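Phosphate ABC transporter, phosphate-binding protein (Clostridium perfringens, PDB 4Q8R) probably captures phosphate with high affinity outside the cell membrane and hands it to an ABC-type importer. Local coordinates at residues 20-25 / 34-39; 47-52 / 69-74; 102-107 / 139-144; 161-166 / 180-185. All blocks are in the same frame, centred on the assembly; numbering follows the deposited sequence. Where two conformers were deposited one is given.

Interaction 1. Residues 20-25 / 34-39; sequences AEAEAF and IEINQI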
loop_
_atom_site.group_PDB
_atom_site.type_symbol
_atom_site.label_atom_id
_atom_site.label_comp_id
_atom_site.label_asym_id
_atom_site.label_seq_id
_atom_site.Cartn_x
_atom_site.Cartn_y
_atom_site.Cartn_z
ATOM N N ALA A 20 -10.000 -6.792 -9.063
ATOM C CA ALA A 20 -11.239 -7.471 -8.618
ATOM C C ALA A 20 -12.449 -6.621 -8.938
ATOM O O ALA A 20 -13.522 -7.136 -9.386
ATOM C CB ALA A 20 -11.148 -7.752 -7.125
ATOM N N GLU A 21 -12.332 -5.332 -8.710
ATOM C CA GLU A 21 -13.382 -4.386 -9.053
ATOM C C GLU A 21 -13.700 -4.402 -10.524
ATOM O O GLU A 21 -14.902 -4.428 -10.925
ATOM C CB GLU A 21 -13.082 -2.958 -8.576
ATOM C CG GLU A 21 -12.869 -2.747 -7.069
ATOM C CD GLU A 21 -14.152 -2.785 -6.222
ATOM O OE1 GLU A 21 -15.269 -2.979 -6.782
ATOM O OE2 GLU A 21 -14.014 -2.646 -4.985
ATOM N N ALA A 22 -12.659 -4.416 -11.355
ATOM C CA ALA A 22 -12.850 -4.405 -12.774
ATOM C C ALA A 22 -13.556 -5.649 -13.235
ATOM O O ALA A 22 -14.417 -5.593 -14.115
ATOM C CB ALA A 22 -11.481 -4.198 -13.512
ATOM N N GLU A 23 -13.215 -6.793 -12.690
ATOM C CA GLU A 23 -13.810 -8.009 -13.229
ATOM C C GLU A 23 -15.272 -8.034 -12.854
ATOM O O GLU A 23 -16.124 -8.527 -13.620
ATOM C CB GLU A 23 -13.098 -9.266 -12.718
ATOM C CG GLU A 23 -11.624 -9.402 -13.161
ATOM C CD GLU A 23 -11.306 -9.059 -14.641
ATOM O OE1 GLU A 23 -10.179 -8.560 -15.010
ATOM O OE2 GLU A 23 -12.141 -9.290 -15.485
ATOM N N ALA A 24 -15.585 -7.555 -11.673
ATOM C CA ALA A 24 -16.998 -7.586 -11.231
ATOM C C ALA A 24 -17.806 -6.568 -12.051
ATOM O O ALA A 24 -18.966 -6.827 -12.421
ATOM C CB ALA A 24 -17.114 -7.337 -9.759
ATOM N N PHE A 25 -17.230 -5.392 -12.281
ATOM C CA PHE A 25 -17.857 -4.367 -13.083
ATOM C C PHE A 25 -18.146 -4.820 -14.526
ATOM O O PHE A 25 -19.156 -4.330 -15.157
ATOM C CB PHE A 25 -16.941 -3.127 -13.079
ATOM C CG PHE A 25 -17.525 -1.926 -13.747
ATOM C CD1 PHE A 25 -18.651 -1.275 -13.199
ATOM C CD2 PHE A 25 -16.913 -1.382 -14.889
ATOM C CE1 PHE A 25 -19.170 -0.125 -13.815
ATOM C CE2 PHE A 25 -17.415 -0.239 -15.493
ATOM C CZ PHE A 25 -18.541 0.395 -14.957
ATOM N N ILE A 34 -11.642 -1.791 -18.597
ATOM C CA ILE A 34 -10.828 -1.103 -17.630
ATOM C C ILE A 34 -9.403 -1.605 -17.803
ATOM O O ILE A 34 -9.158 -2.808 -17.742
ATOM C CB ILE A 34 -11.221 -1.424 -16.154
ATOM C CG1 ILE A 34 -12.665 -1.097 -15.913
ATOM C CG2 ILE A 34 -10.383 -0.628 -15.189
ATOM C CD1 ILE A 34 -13.034 0.294 -16.164
ATOM N N GLU A 35 -8.478 -0.675 -17.981
ATOM C CA GLU A 35 -7.027 -0.999 -18.225
ATOM C C GLU A 35 -6.253 -0.549 -16.972
ATOM O O GLU A 35 -6.271 0.615 -16.641
ATOM C CB GLU A 35 -6.502 -0.316 -19.465
ATOM C CG GLU A 35 -7.179 -0.808 -20.749
ATOM C CD GLU A 35 -7.051 0.129 -21.967
ATOM O OE1 GLU A 35 -7.594 -0.229 -23.026
ATOM O OE2 GLU A 35 -6.425 1.201 -21.892
ATOM N N ILE A 36 -5.566 -1.467 -16.279
ATOM C CA ILE A 36 -4.916 -1.191 -15.037
ATOM C C ILE A 36 -3.420 -1.455 -15.176
ATOM O O ILE A 36 -3.031 -2.582 -15.515
ATOM C CB ILE A 36 -5.445 -2.086 -13.878
ATOM C CG1 ILE A 36 -6.964 -1.884 -13.727
ATOM C CG2 ILE A 36 -4.760 -1.803 -12.555
ATOM C CD1 ILE A 36 -7.673 -3.030 -13.065
ATOM N N ASN A 37 -2.585 -0.438 -14.923
ATOM C CA ASN A 37 -1.124 -0.575 -14.944
ATOM C C ASN A 37 -0.548 -0.203 -13.589
ATOM O O ASN A 37 -0.755 0.899 -13.088
ATOM C CB ASN A 37 -0.626 0.386 -16.003
ATOM C CG ASN A 37 0.805 0.153 -16.344
ATOM O OD1 ASN A 37 1.393 -0.903 -16.025
ATOM N ND2 ASN A 37 1.410 1.161 -16.964
ATOM N N GLN A 38 0.103 -1.145 -12.932
ATOM C CA GLN A 38 0.580 -0.998 -11.606
ATOM C C GLN A 38 2.043 -0.527 -11.656
ATOM O O GLN A 38 2.945 -1.285 -12.028
ATOM C CB GLN A 38 0.551 -2.324 -10.859
ATOM C CG GLN A 38 -0.878 -2.792 -10.670
ATOM C CD GLN A 38 -0.983 -4.071 -9.931
ATOM O OE1 GLN A 38 -0.440 -4.169 -8.830
ATOM N NE2 GLN A 38 -1.732 -5.023 -10.461
ATOM N N ILE A 39 2.233 0.723 -11.300
ATOM C CA ILE A 39 3.515 1.419 -11.462
ATOM C C ILE A 39 3.926 2.208 -10.227
ATOM O O ILE A 39 4.934 2.930 -10.248
ATOM C CB ILE A 39 3.441 2.339 -12.720
ATOM C CG1 ILE A 39 2.343 3.398 -12.594
ATOM C CG2 ILE A 39 3.363 1.530 -13.959
ATOM C CD1 ILE A 39 2.249 4.344 -13.775
#

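Interaction 2. Residues 47-52 / 69-74; sequences NAMEGV and AGLKEV. With ZN (zinc ion), chain F.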
loop_
_atom_site.group_PDB
_atom_site.type_symbol
_atom_site.label_atom_id
_atom_site.label_comp_id
_atom_site.label_asym_id
_atom_site.label_seq_id
_atom_site.Cartn_x
_atom_site.Cartn_y
_atom_site.Cartn_z
ATOM N N ASN A 47 0.597 10.474 -13.975
ATOM C CA ASN A 47 -0.138 10.141 -15.189
ATOM C C ASN A 47 -1.547 10.779 -15.216
ATOM O O ASN A 47 -2.020 11.272 -16.271
ATOM C CB ASN A 47 -0.274 8.645 -15.371
ATOM C CG ASN A 47 0.981 7.999 -15.906
ATOM O OD1 ASN A 47 1.865 8.680 -16.462
ATOM N ND2 ASN A 47 1.056 6.668 -15.787
ATOM N N ALA A 48 -2.203 10.834 -14.069
ATOM C CA ALA A 48 -3.481 11.543 -13.985
ATOM C C ALA A 48 -3.324 13.065 -14.164
ATOM O O ALA A 48 -4.131 13.666 -14.864
ATOM C CB ALA A 48 -4.205 11.213 -12.680
ATOM N N MET A 49 -2.287 13.671 -13.591
ATOM C CA MET A 49 -2.033 15.097 -13.747
ATOM C C MET A 49 -1.773 15.409 -15.220
ATOM O O MET A 49 -2.138 16.468 -15.721
ATOM C CB MET A 49 -0.776 15.517 -12.964
ATOM C CG MET A 49 -0.928 15.492 -11.444
ATOM S SD MET A 49 0.665 15.542 -10.617
ATOM C CE MET A 49 1.150 17.244 -11.019
ATOM N N GLU A 50 -1.124 14.508 -15.945
ATOM C CA GLU A 50 -0.711 14.779 -17.314
ATOM C C GLU A 50 -1.693 14.306 -18.332
ATOM O O GLU A 50 -1.515 14.590 -19.509
ATOM C CB GLU A 50 0.704 14.163 -17.590
ATOM C CG GLU A 50 1.783 14.788 -16.713
ATOM C CD GLU A 50 3.225 14.374 -17.048
ATOM O OE1 GLU A 50 3.482 13.260 -17.572
ATOM O OE2 GLU A 50 4.135 15.185 -16.769
ATOM N N GLY A 51 -2.775 13.645 -17.933
ATOM C CA GLY A 51 -3.746 13.176 -18.916
ATOM C C GLY A 51 -3.365 11.875 -19.594
ATOM O O GLY A 51 -4.026 11.439 -20.556
ATOM N N VAL A 52 -2.343 11.200 -19.058
ATOM C CA VAL A 52 -1.910 9.918 -19.600
ATOM C C VAL A 52 -2.839 8.815 -19.135
ATOM O O VAL A 52 -3.115 7.889 -19.881
ATOM C CB VAL A 52 -0.483 9.614 -19.146
ATOM C CG1 VAL A 52 -0.113 8.187 -19.471
ATOM C CG2 VAL A 52 0.444 10.621 -19.832
ATOM N N ALA A 69 -2.680 20.615 -9.628
ATOM C CA ALA A 69 -2.849 20.282 -11.026
ATOM C C ALA A 69 -4.304 20.065 -11.384
ATOM O O ALA A 69 -4.586 19.722 -12.530
ATOM C CB ALA A 69 -2.049 19.045 -11.389
ATOM N N GLY A 70 -5.213 20.217 -10.413
ATOM C CA GLY A 70 -6.670 20.087 -10.644
ATOM C C GLY A 70 -7.218 18.688 -10.377
ATOM O O GLY A 70 -8.186 18.255 -11.016
ATOM N N LEU A 71 -6.587 17.944 -9.472
ATOM C CA LEU A 71 -7.043 16.568 -9.231
ATOM C C LEU A 71 -8.100 16.485 -8.161
ATOM O O LEU A 71 -7.941 17.053 -7.104
ATOM C CB LEU A 71 -5.884 15.635 -8.873
ATOM C CG LEU A 71 -4.822 15.271 -9.916
ATOM C CD1 LEU A 71 -3.718 14.454 -9.205
ATOM C CD2 LEU A 71 -5.402 14.529 -11.116
ATOM N N LYS A 72 -9.227 15.840 -8.490
ATOM C CA LYS A 72 -10.235 15.464 -7.514
ATOM C C LYS A 72 -9.794 14.142 -6.897
ATOM O O LYS A 72 -9.133 13.342 -7.541
ATOM C CB LYS A 72 -11.567 15.292 -8.230
ATOM C CG LYS A 72 -12.099 16.583 -8.888
ATOM C CD LYS A 72 -12.145 17.769 -7.912
ATOM C CE LYS A 72 -12.885 19.004 -8.469
ATOM N NZ LYS A 72 -14.368 18.808 -8.603
ATOM N N GLU A 73 -10.175 13.928 -5.645
ATOM C CA GLU A 73 -9.895 12.668 -5.000
ATOM C C GLU A 73 -11.116 11.974 -4.516
ATOM O O GLU A 73 -12.087 12.592 -4.026
ATOM C CB GLU A 73 -8.978 12.886 -3.822
ATOM C CG GLU A 73 -7.933 13.906 -4.121
ATOM C CD GLU A 73 -7.284 14.333 -2.853
ATOM O OE1 GLU A 73 -7.244 15.543 -2.589
ATOM O OE2 GLU A 73 -6.896 13.440 -2.075
ATOM N N VAL A 74 -11.099 10.667 -4.660
ATOM C CA VAL A 74 -12.197 9.833 -4.132
ATOM C C VAL A 74 -11.534 8.724 -3.294
ATOM O O VAL A 74 -10.806 7.879 -3.838
ATOM C CB VAL A 74 -13.041 9.194 -5.263
ATOM C CG1 VAL A 74 -14.037 8.224 -4.718
ATOM C CG2 VAL A 74 -13.734 10.263 -6.050
HETATM ZN ZN ZN F . -6.269 14.464 -0.250
HETATM O O HOH W 1 -7.075 13.369 0.861
#

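Interaction 3. Residues 102-107 / 139-144; sequences IYTGKI and VGFKAE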
loop_
_atom_site.group_PDB
_atom_site.type_symbol
_atom_site.label_atom_id
_atom_site.label_comp_id
_atom_site.label_asym_id
_atom_site.label_seq_id
_atom_site.Cartn_x
_atom_site.Cartn_y
_atom_site.Cartn_z
ATOM N N ILE A 102 15.164 0.140 13.400
ATOM C CA ILE A 102 15.559 -0.747 12.342
ATOM C C ILE A 102 15.770 -0.021 11.019
ATOM O O ILE A 102 16.809 -0.180 10.344
ATOM C CB ILE A 102 14.493 -1.873 12.129
ATOM C CG1 ILE A 102 14.384 -2.752 13.420
ATOM C CG2 ILE A 102 14.810 -2.754 10.945
ATOM C CD1 ILE A 102 13.097 -3.529 13.393
ATOM N N TYR A 103 14.806 0.778 10.624
ATOM C CA TYR A 103 14.849 1.411 9.293
ATOM C C TYR A 103 15.896 2.521 9.205
ATOM O O TYR A 103 16.340 2.841 8.113
ATOM C CB TYR A 103 13.454 1.841 8.840
ATOM C CG TYR A 103 12.796 0.713 8.121
ATOM C CD1 TYR A 103 12.132 -0.318 8.862
ATOM C CD2 TYR A 103 12.806 0.594 6.774
ATOM C CE1 TYR A 103 11.655 -1.399 8.207
ATOM C CE2 TYR A 103 12.300 -0.486 6.104
ATOM C CZ TYR A 103 11.739 -1.519 6.842
ATOM O OH TYR A 103 11.235 -2.633 6.220
ATOM N N THR A 104 16.324 3.069 10.311
ATOM C CA THR A 104 17.367 4.093 10.274
ATOM C C THR A 104 18.727 3.495 10.546
ATOM O O THR A 104 19.709 4.233 10.664
ATOM C CB THR A 104 17.079 5.229 11.290
ATOM O OG1 THR A 104 17.041 4.715 12.627
ATOM C CG2 THR A 104 15.763 5.963 10.971
ATOM N N GLY A 105 18.803 2.188 10.762
ATOM C CA GLY A 105 20.075 1.500 10.945
ATOM C C GLY A 105 20.641 1.567 12.357
ATOM O O GLY A 105 21.806 1.222 12.586
ATOM N N LYS A 106 19.865 2.033 13.336
ATOM C CA LYS A 106 20.319 2.030 14.706
ATOM C C LYS A 106 20.404 0.618 15.276
ATOM O O LYS A 106 21.372 0.225 15.952
ATOM C CB LYS A 106 19.451 2.929 15.540
ATOM C CG LYS A 106 19.975 3.122 16.929
ATOM C CD LYS A 106 18.867 3.600 17.813
ATOM C CE LYS A 106 18.624 5.069 17.543
ATOM N NZ LYS A 106 19.918 5.782 17.701
ATOM N N ILE A 107 19.380 -0.156 14.967
ATOM C CA ILE A 107 19.329 -1.588 15.318
ATOM C C ILE A 107 19.618 -2.381 14.067
ATOM O O ILE A 107 18.923 -2.259 13.047
ATOM C CB ILE A 107 17.949 -1.916 15.953
ATOM C CG1 ILE A 107 17.860 -1.283 17.335
ATOM C CG2 ILE A 107 17.656 -3.400 15.921
ATOM C CD1 ILE A 107 16.563 -1.576 18.097
ATOM N N VAL A 139 5.956 5.941 10.999
ATOM C CA VAL A 139 7.111 5.439 11.799
ATOM C C VAL A 139 7.953 6.605 12.287
ATOM O O VAL A 139 8.444 6.585 13.412
ATOM C CB VAL A 139 7.903 4.396 11.002
ATOM C CG1 VAL A 139 9.198 3.969 11.723
ATOM C CG2 VAL A 139 6.989 3.185 10.726
ATOM N N GLY A 140 8.084 7.634 11.446
ATOM C CA GLY A 140 8.686 8.864 11.887
ATOM C C GLY A 140 10.125 9.102 11.484
ATOM O O GLY A 140 10.947 9.528 12.295
ATOM N N PHE A 141 10.437 8.764 10.262
ATOM C CA PHE A 141 11.754 9.043 9.685
ATOM C C PHE A 141 11.616 9.595 8.282
ATOM O O PHE A 141 10.652 9.332 7.597
ATOM C CB PHE A 141 12.754 7.838 9.775
ATOM C CG PHE A 141 12.422 6.683 8.922
ATOM C CD1 PHE A 141 11.387 5.732 9.333
ATOM C CD2 PHE A 141 13.038 6.466 7.723
ATOM C CE1 PHE A 141 11.069 4.667 8.546
ATOM C CE2 PHE A 141 12.696 5.389 6.915
ATOM C CZ PHE A 141 11.701 4.462 7.343
ATOM N N LYS A 142 12.647 10.325 7.890
ATOM C CA LYS A 142 12.772 10.897 6.568
ATOM C C LYS A 142 13.546 9.990 5.634
ATOM O O LYS A 142 14.325 9.165 6.069
ATOM C CB LYS A 142 13.410 12.305 6.687
ATOM C CG LYS A 142 12.515 13.306 7.442
ATOM C CD LYS A 142 11.037 13.214 6.981
ATOM C CE LYS A 142 10.124 14.410 7.313
ATOM N NZ LYS A 142 9.716 14.412 8.737
ATOM N N ALA A 143 13.346 10.168 4.339
ATOM C CA ALA A 143 14.064 9.419 3.338
ATOM C C ALA A 143 15.562 9.525 3.609
ATOM O O ALA A 143 16.282 8.527 3.496
ATOM C CB ALA A 143 13.688 9.938 1.944
ATOM N N GLU A 144 16.021 10.694 4.068
ATOM C CA GLU A 144 17.471 10.956 4.371
ATOM C C GLU A 144 17.998 10.046 5.417
ATOM O O GLU A 144 19.172 9.725 5.401
ATOM C CB GLU A 144 17.721 12.416 4.812
ATOM C CG GLU A 144 17.539 13.394 3.677
ATOM C CD GLU A 144 16.083 13.819 3.256
ATOM O OE1 GLU A 144 14.928 13.265 3.649
ATOM O OE2 GLU A 144 16.167 14.767 2.444
#

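Interaction 4. Residues 161-166 / 180-185; sequences SLVQGN and DSVSAV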
loop_
_atom_site.group_PDB
_atom_site.type_symbol
_atom_site.label_atom_id
_atom_site.label_comp_id
_atom_site.label_asym_id
_atom_site.label_seq_id
_atom_site.Cartn_x
_atom_site.Cartn_y
_atom_site.Cartn_z
ATOM N N SER A 161 8.239 -10.994 -2.120
ATOM C CA SER A 161 9.112 -12.061 -2.618
ATOM C C SER A 161 10.452 -12.013 -1.888
ATOM O O SER A 161 10.990 -13.042 -1.492
ATOM C CB SER A 161 9.340 -11.923 -4.108
ATOM O OG SER A 161 8.191 -12.269 -4.852
ATOM N N LEU A 162 10.984 -10.830 -1.670
ATOM C CA LEU A 162 12.263 -10.738 -0.944
ATOM C C LEU A 162 12.176 -11.314 0.485
ATOM O O LEU A 162 13.051 -12.112 0.933
ATOM C CB LEU A 162 12.809 -9.305 -0.994
ATOM C CG LEU A 162 14.328 -9.181 -0.915
ATOM C CD1 LEU A 162 14.973 -10.021 -1.985
ATOM C CD2 LEU A 162 14.767 -7.726 -0.984
ATOM N N VAL A 163 11.121 -10.933 1.185
ATOM C CA VAL A 163 10.882 -11.374 2.547
ATOM C C VAL A 163 10.637 -12.897 2.542
ATOM O O VAL A 163 11.200 -13.630 3.372
ATOM C CB VAL A 163 9.764 -10.593 3.208
ATOM C CG1 VAL A 163 9.385 -11.195 4.559
ATOM C CG2 VAL A 163 10.123 -9.130 3.367
ATOM N N GLN A 164 9.877 -13.376 1.563
ATOM C CA GLN A 164 9.667 -14.807 1.409
ATOM C C GLN A 164 10.975 -15.567 1.219
ATOM O O GLN A 164 11.048 -16.744 1.572
ATOM C CB GLN A 164 8.778 -15.179 0.243
ATOM C CG GLN A 164 7.329 -14.837 0.451
ATOM C CD GLN A 164 6.507 -14.974 -0.839
ATOM O OE1 GLN A 164 7.016 -14.747 -1.949
ATOM N NE2 GLN A 164 5.241 -15.388 -0.714
ATOM N N GLY A 165 11.968 -14.901 0.621
ATOM C CA GLY A 165 13.213 -15.541 0.258
ATOM C C GLY A 165 14.370 -15.409 1.225
ATOM O O GLY A 165 15.471 -15.930 0.944
ATOM N N ASN A 166 14.156 -14.705 2.314
ATOM C CA ASN A 166 15.247 -14.392 3.237
ATOM C C ASN A 166 14.796 -14.432 4.667
ATOM O O ASN A 166 14.031 -13.582 5.117
ATOM C CB ASN A 166 15.865 -13.015 2.939
ATOM C CG ASN A 166 17.248 -12.794 3.676
ATOM O OD1 ASN A 166 17.370 -13.060 4.868
ATOM N ND2 ASN A 166 18.257 -12.249 2.966
ATOM N N ASP A 180 -0.452 -16.451 4.378
ATOM C CA ASP A 180 0.287 -17.382 5.236
ATOM C C ASP A 180 1.746 -17.617 4.925
ATOM O O ASP A 180 2.400 -18.295 5.689
ATOM C CB ASP A 180 -0.382 -18.743 5.275
ATOM C CG ASP A 180 -1.805 -18.677 5.803
ATOM O OD1 ASP A 180 -2.149 -17.703 6.508
ATOM O OD2 ASP A 180 -2.571 -19.598 5.500
ATOM N N SER A 181 2.257 -17.057 3.846
ATOM C CA SER A 181 3.625 -17.277 3.430
ATOM C C SER A 181 4.618 -16.361 4.148
ATOM O O SER A 181 5.797 -16.584 4.043
ATOM C CB SER A 181 3.771 -17.080 1.910
ATOM O OG SER A 181 3.716 -15.720 1.548
ATOM N N VAL A 182 4.104 -15.335 4.817
ATOM C CA VAL A 182 4.881 -14.333 5.551
ATOM C C VAL A 182 4.173 -14.059 6.875
ATOM O O VAL A 182 3.044 -14.524 7.096
ATOM C CB VAL A 182 5.072 -13.020 4.731
ATOM C CG1 VAL A 182 5.896 -13.258 3.464
ATOM C CG2 VAL A 182 3.756 -12.366 4.389
ATOM N N SER A 183 4.860 -13.401 7.804
ATOM C CA SER A 183 4.317 -13.065 9.112
ATOM C C SER A 183 4.223 -11.568 9.332
ATOM O O SER A 183 5.250 -10.861 9.294
ATOM C CB SER A 183 5.206 -13.666 10.206
ATOM O OG SER A 183 5.100 -15.075 10.139
ATOM N N ALA A 184 3.031 -11.048 9.565
ATOM C CA ALA A 184 2.890 -9.635 9.929
ATOM C C ALA A 184 3.099 -9.517 11.439
ATOM O O ALA A 184 2.450 -10.217 12.197
ATOM C CB ALA A 184 1.519 -9.117 9.564
ATOM N N VAL A 185 4.008 -8.669 11.887
ATOM C CA VAL A 185 4.248 -8.457 13.293
ATOM C C VAL A 185 3.125 -7.664 13.937
ATOM O O VAL A 185 2.468 -6.900 13.261
ATOM C CB VAL A 185 5.621 -7.774 13.583
ATOM C CG1 VAL A 185 6.764 -8.541 12.952
ATOM C CG2 VAL A 185 5.634 -6.343 13.093
#

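Interaction 1. Residues 20-25 / 34-39
Ile34 faces the helix and meets it with nearly every atom of its side chain. Its CB sits opposite the methyl of Ala22, the two CB atoms 3.8 Å apart, and this is the closest approach between residues 20-25 and 34-39. The methyl lies over Ile34 CB itself, with the two branches one to each side: CG2 is anti to the backbone N, while CG1 lies beside it (chi1 -57°), and each is 4.1 Å from Ala22 CB. CG1 also leads outward to Phe25, approaching the ring obliquely and coming to 4.4 Å from CD2. Beyond it, Ile34 CD1 stays equally distant, 4.4 Å from Phe25 CD2, a loose contact.

The helix and strand belong to a beta-alpha-beta crossover made of strand 6-10, helix 15-28 and strand 34-38. Strands 6-10 and 34-38 pair in parallel, and the helix runs back over them: the axes of 20-25 and 34-38 are 9.3 Å apart at their closest and point almost oppositely, at 169°. Ala22 points its methyl at the sheet, where Ile34 and Ile36 receive it.

Two residues along the strand, on the same side, Ile36 reaches Ala22 with its far end alone, CD1 lying 4.0 Å from Ala22 CB. No hydrogen bond spans the contact. Ile34 also leans on Val6 and Ile8 of the neighbouring strand, and the ring of Phe25 meets that of Phe224, which carries the apolar layer on to helix 219-229.

Interaction 2. Residues 47-52 / 69-74
Met49 and Ala48 at the end of helix 41-50 meet Ala69 and Leu71 by apolar contacts, and Met49 supplies most of them. Its CG, set by chi1 (-70°), lies 3.7 Å from Ala69 CB; the bend at chi3 (69°) then brings Met49 CE back to the same Ala69 CB, also 3.7 Å away. CG meets Leu71 too, with Met49 CG 3.7 Å from Leu71 CD1, the two side chains crossing at about a right angle. The other branch of the leucine goes to the helix's next residue back, Leu71 CD2 lying 3.9 Å from Ala48 CB. The forked end of Leu71 thus takes one helix residue on each methyl.

Backbone bonding shapes both segments without crossing between them. Helix 41-50 closes in a Schellman motif, with Gly51 at positive phi and Val52 N bonded to Asn47 O at 2.8 Å. Gly70 likewise has positive phi, turning the chain from helix 64-68 into strand 71-86.

Lysine side chains take up two carbonyls: Lys213 NZ bonds Met49 O, and Lys67 NZ bonds Leu71 O.

Metal and charge gather farther along the strand. In the conformer described, Glu73 OE2 binds a zinc ion at 2.2 Å. The other carboxylate oxygen, OE1, forms a salt bridge to Lys67.

The division of labour is plain: oily side chains join helix to strand, while the zinc is bound by Glu73 together with Asp61 and a water, and by nothing in residues 47-52. Lys67, gripping both Leu71 O and Glu73 OE1, probably helps to steady the carboxylate and to offset part of its charge.

Interaction 3. Residues 102-107 / 139-144
The ring of Phe141 pushes its far end against the root of Tyr103: Phe141 CZ is 3.5 Å from Tyr103 CB, and CE1 follows at 3.7 Å from the same atom. The approach is oblique to both rings, so this is not a stack. Val139 CG1, from the phenylalanine's own segment, lies in the ring plane at the edge of Phe141. The tyrosine ring has its aromatic partner elsewhere, in an edge-to-face pair with Phe135 of helix 130-139.

Near the other end of Phe141, Thr104 slides alongside in the opposite direction, its CG2 3.7 Å from Phe141 CB and 4.0 Å from Phe141 CG. The threonine's rotation explains this: with chi1 at 61°, OG1 can hydrogen-bond Lys100 O one turn back in the helix, and the methyl is left for the phenylalanine. Inside the protein, Tyr103 OH is satisfied by Val123 O of strand 121-125.

Gly140 comes directly after helix 130-139 and Gly105 one residue after helix 96-103, both at positive phi; at Gly105, whose N bonds Ile102 O at 3.1 Å, this makes a Schellman motif. The contact thus packs two helix C-termini together beside strand 121-125, within the alpha/beta framework of the PBP superfamily.

Interaction 4. Residues 161-166 / 180-185
Gln164 lays the first part of its side chain over Val182, with CG 3.7 Å from Val182 CG1, and then reaches past it to Ser181. The pair belongs to the alpha/beta framework of the periplasmic-binding-protein fold: the last turn of helix 156-164 packs against the start of strand 182-187, which pairs antiparallel with strand 71-86.

Beyond CG the glutamine is extended (chi2 169°), and this carries its amide past Val182 to Ser181. There NE2 donates to Ser181 OG across 2.7 Å, a short and fairly straight bond with an angle of 162° at the hydrogen. The hydroxyl oxygen lies just 6° out of the amide plane, as a well-directed N-H requires.

Beneath this polar edge the contact turns apolar and buried. Val163 and Val182 cross at about a right angle and meet through one methyl each, Val163 CG1 standing 4.2 Å from Val182 CG1. That same methyl of Val182 therefore touches two successive residues of the helix. Val163 also packs on Ile84 of strand 71-86, while its carbonyl oxygen takes a hydrogen bond from His86 ND1, so the helix end is tied to a second strand as well.

The serine hydroxyl is held from two directions: besides Gln164 NE2, Ser181 OG hydrogen-bonds Asp179 OD1, probably giving its own proton to that carboxylate.

How the interactions relate
From the N terminus the four contacts close one after another, in series; none nests in or crosses another. Interaction 1 closes a short loop inside the first beta-alpha-beta unit. Interaction 2 opens on the helix directly after its strand, and the two touch where Ile39 CD1 lies 3.3 Å from Asn47 ND2. The loop it closes ends on strand 71-86. Interaction 3 spans the widest gap, 31 residues, joining the ends of two helices beyond the chain's centre from interaction 1. Interaction 4 closes the loop from helix 156-164 through strand 169-174 to strand 182-187, the neighbour of 71-86, although the centres of interactions 2 and 4 are 34 Å apart.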